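Local coordinates for VP1 (Merkel cell polyomavirus, PDB 4FMJ), which forms the pentameric units of the polyomavirus capsid, 72 to a virion, and probably serves as its main structural protein, at residues S13-E18 with L282-V287. Sequence-based numbering, arbitrary orientation.
Sequences SVVTGE and LRKRWV
Val14 and Arg285 form an antiparallel, non-hydrogen-bonded pair with CA atoms 4.6 Å apart, where the N-terminal strand 11-28 runs along the C-terminal strand 269-287 in the jelly-roll beta-sandwich of the polyomavirus coat protein. Backbone bonds close the register on both sides of this pair: Trp286 N donates to Ser13 O over 3.1 Å, and Val15 N donates to Lys284 O over 3.0 Å. Beyond Val15 strand 11-28 is interrupted, and it pairs again where Thr22 bonds to Leu282. One side of the sheet carries Val14 against two arginines. Its CG2 sits over the centre of the Arg283 guanidinium, 3.8 Å from CZ, and also over a face of the Arg285 guanidinium, 3.9 Å from that CZ, while CG1 rests on Arg283 CD. The two groups arrive differently: Arg283 runs extended from CG to NE and meets Val14 at about a right angle, whereas in Arg285 the bend at chi2 (88°) puts CD beside Ser13 O and a second bend at chi3 sets the direction of the guanidinium. Both NE atoms form salt bridges with Glu93 OE1 of strand 89-101, which probably holds the two guanidinium groups close together; Arg285 NH1 also binds Leu12 O. On the other side Val15 wedges between Lys284 and Trp286, its CB packed 3.6 Å from Lys284 CB. The lysine chain leads on, extended, to a weak hydrogen bond from NZ to Asp19 O. On the tryptophan side Val15 CG2 lies over one face of the indole, a CH-pi contact with the five-membered ring that is offset toward the rim, 3.5 Å from Trp286 NE1.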
loop_
_atom_site.group_PDB
_atom_site.type_symbol
_atom_site.label_atom_id
_atom_site.label_comp_id
_atom_site.label_asym_id
_atom_site.label_seq_id
_atom_site.Cartn_x
_atom_site.Cartn_y
_atom_site.Cartn_z
ATOM N N SER B 13 27.197 8.202 31.638
ATOM C CA SER B 13 27.842 8.181 30.327
ATOM C C SER B 13 28.114 6.773 29.804
ATOM O O SER B 13 28.162 5.805 30.563
ATOM C CB SER B 13 29.143 8.987 30.365
ATOM O OG SER B 13 30.066 8.431 31.286
ATOM N N VAL B 14 28.287 6.675 28.494
ATOM C CA VAL B 14 28.656 5.429 27.845
ATOM C C VAL B 14 30.080 5.033 28.235
ATOM O O VAL B 14 30.995 5.860 28.224
ATOM C CB VAL B 14 28.532 5.546 26.304
ATOM C CG1 VAL B 14 28.905 4.234 25.621
ATOM C CG2 VAL B 14 27.114 5.963 25.910
ATOM N N VAL B 15 30.255 3.766 28.589
ATOM C CA VAL B 15 31.571 3.222 28.887
ATOM C C VAL B 15 32.451 3.223 27.632
ATOM O O VAL B 15 32.070 2.682 26.584
ATOM C CB VAL B 15 31.470 1.797 29.491
ATOM C CG1 VAL B 15 32.842 1.115 29.562
ATOM C CG2 VAL B 15 30.831 1.850 30.867
ATOM N N THR B 16 33.615 3.859 27.750
ATOM C CA THR B 16 34.627 3.856 26.696
ATOM C C THR B 16 35.699 2.820 27.024
ATOM O O THR B 16 36.227 2.792 28.143
ATOM C CB THR B 16 35.282 5.245 26.524
ATOM O OG1 THR B 16 35.507 5.832 27.814
ATOM C CG2 THR B 16 34.390 6.174 25.691
ATOM N N GLY B 17 36.000 1.960 26.054
ATOM C CA GLY B 17 36.976 0.893 26.257
ATOM C C GLY B 17 37.063 -0.129 25.137
ATOM O O GLY B 17 36.515 0.068 24.047
ATOM N N GLU B 18 37.758 -1.227 25.426
ATOM C CA GLU B 18 38.017 -2.286 24.454
ATOM C C GLU B 18 36.772 -3.140 24.191
ATOM O O GLU B 18 36.108 -2.975 23.163
ATOM C CB GLU B 18 39.194 -3.160 24.917
ATOM C CG GLU B 18 39.739 -4.105 23.842
ATOM C CD GLU B 18 40.779 -5.080 24.375
ATOM O OE1 GLU B 18 41.808 -4.629 24.927
ATOM O OE2 GLU B 18 40.569 -6.304 24.224
ATOM N N LEU B 282 24.650 -4.648 21.986
ATOM C CA LEU B 282 24.627 -3.982 23.297
ATOM C C LEU B 282 25.950 -3.310 23.672
ATOM O O LEU B 282 27.027 -3.836 23.370
ATOM C CB LEU B 282 24.221 -4.950 24.407
ATOM C CG LEU B 282 22.875 -5.664 24.258
ATOM C CD1 LEU B 282 23.111 -7.117 23.907
ATOM C CD2 LEU B 282 22.092 -5.557 25.544
ATOM N N ARG B 283 25.856 -2.151 24.332
ATOM C CA ARG B 283 27.036 -1.434 24.862
ATOM C C ARG B 283 26.989 -1.331 26.385
ATOM O O ARG B 283 25.938 -1.542 26.990
ATOM C CB ARG B 283 27.194 -0.038 24.229
ATOM C CG ARG B 283 26.180 0.991 24.694
ATOM C CD ARG B 283 26.240 2.265 23.863
ATOM N NE ARG B 283 25.086 3.126 24.146
ATOM C CZ ARG B 283 24.743 4.206 23.445
ATOM N NH1 ARG B 283 25.474 4.596 22.410
ATOM N NH2 ARG B 283 23.661 4.904 23.783
ATOM N N LYS B 284 28.129 -1.026 27.005
ATOM C CA LYS B 284 28.187 -0.857 28.462
ATOM C C LYS B 284 27.850 0.590 28.834
ATOM O O LYS B 284 28.296 1.521 28.170
ATOM C CB LYS B 284 29.569 -1.225 28.996
ATOM C CG LYS B 284 30.082 -2.598 28.600
ATOM C CD LYS B 284 31.541 -2.753 29.012
ATOM C CE LYS B 284 31.955 -4.216 29.111
ATOM N NZ LYS B 284 33.418 -4.366 29.344
ATOM N N ARG B 285 27.070 0.771 29.895
ATOM C CA ARG B 285 26.619 2.103 30.312
ATOM C C ARG B 285 26.680 2.252 31.840
ATOM O O ARG B 285 26.277 1.352 32.563
ATOM C CB ARG B 285 25.192 2.359 29.787
ATOM C CG ARG B 285 24.454 3.545 30.405
ATOM C CD ARG B 285 24.729 4.834 29.663
ATOM N NE ARG B 285 23.945 4.926 28.430
ATOM C CZ ARG B 285 23.659 6.057 27.790
ATOM N NH1 ARG B 285 24.087 7.223 28.257
ATOM N NH2 ARG B 285 22.931 6.023 26.681
ATOM N N TRP B 286 27.189 3.387 32.318
ATOM C CA TRP B 286 27.200 3.700 33.750
ATOM C C TRP B 286 25.820 4.146 34.220
ATOM O O TRP B 286 25.149 4.927 33.538
ATOM C CB TRP B 286 28.211 4.804 34.072
ATOM C CG TRP B 286 29.658 4.406 33.977
ATOM C CD1 TRP B 286 30.559 4.819 33.037
ATOM C CD2 TRP B 286 30.377 3.533 34.863
ATOM N NE1 TRP B 286 31.787 4.254 33.276
ATOM C CE2 TRP B 286 31.704 3.458 34.388
ATOM C CE3 TRP B 286 30.025 2.802 36.007
ATOM C CZ2 TRP B 286 32.687 2.683 35.020
ATOM C CZ3 TRP B 286 31.002 2.029 36.634
ATOM C CH2 TRP B 286 32.317 1.977 36.138
ATOM N N VAL B 287 25.411 3.645 35.387
ATOM C CA VAL B 287 24.152 4.030 36.035
ATOM C C VAL B 287 24.359 4.259 37.535
ATOM O O VAL B 287 25.214 3.620 38.156
ATOM C CB VAL B 287 23.023 2.980 35.825
ATOM C CG1 VAL B 287 22.699 2.806 34.338
ATOM C CG2 VAL B 287 23.398 1.642 36.457
#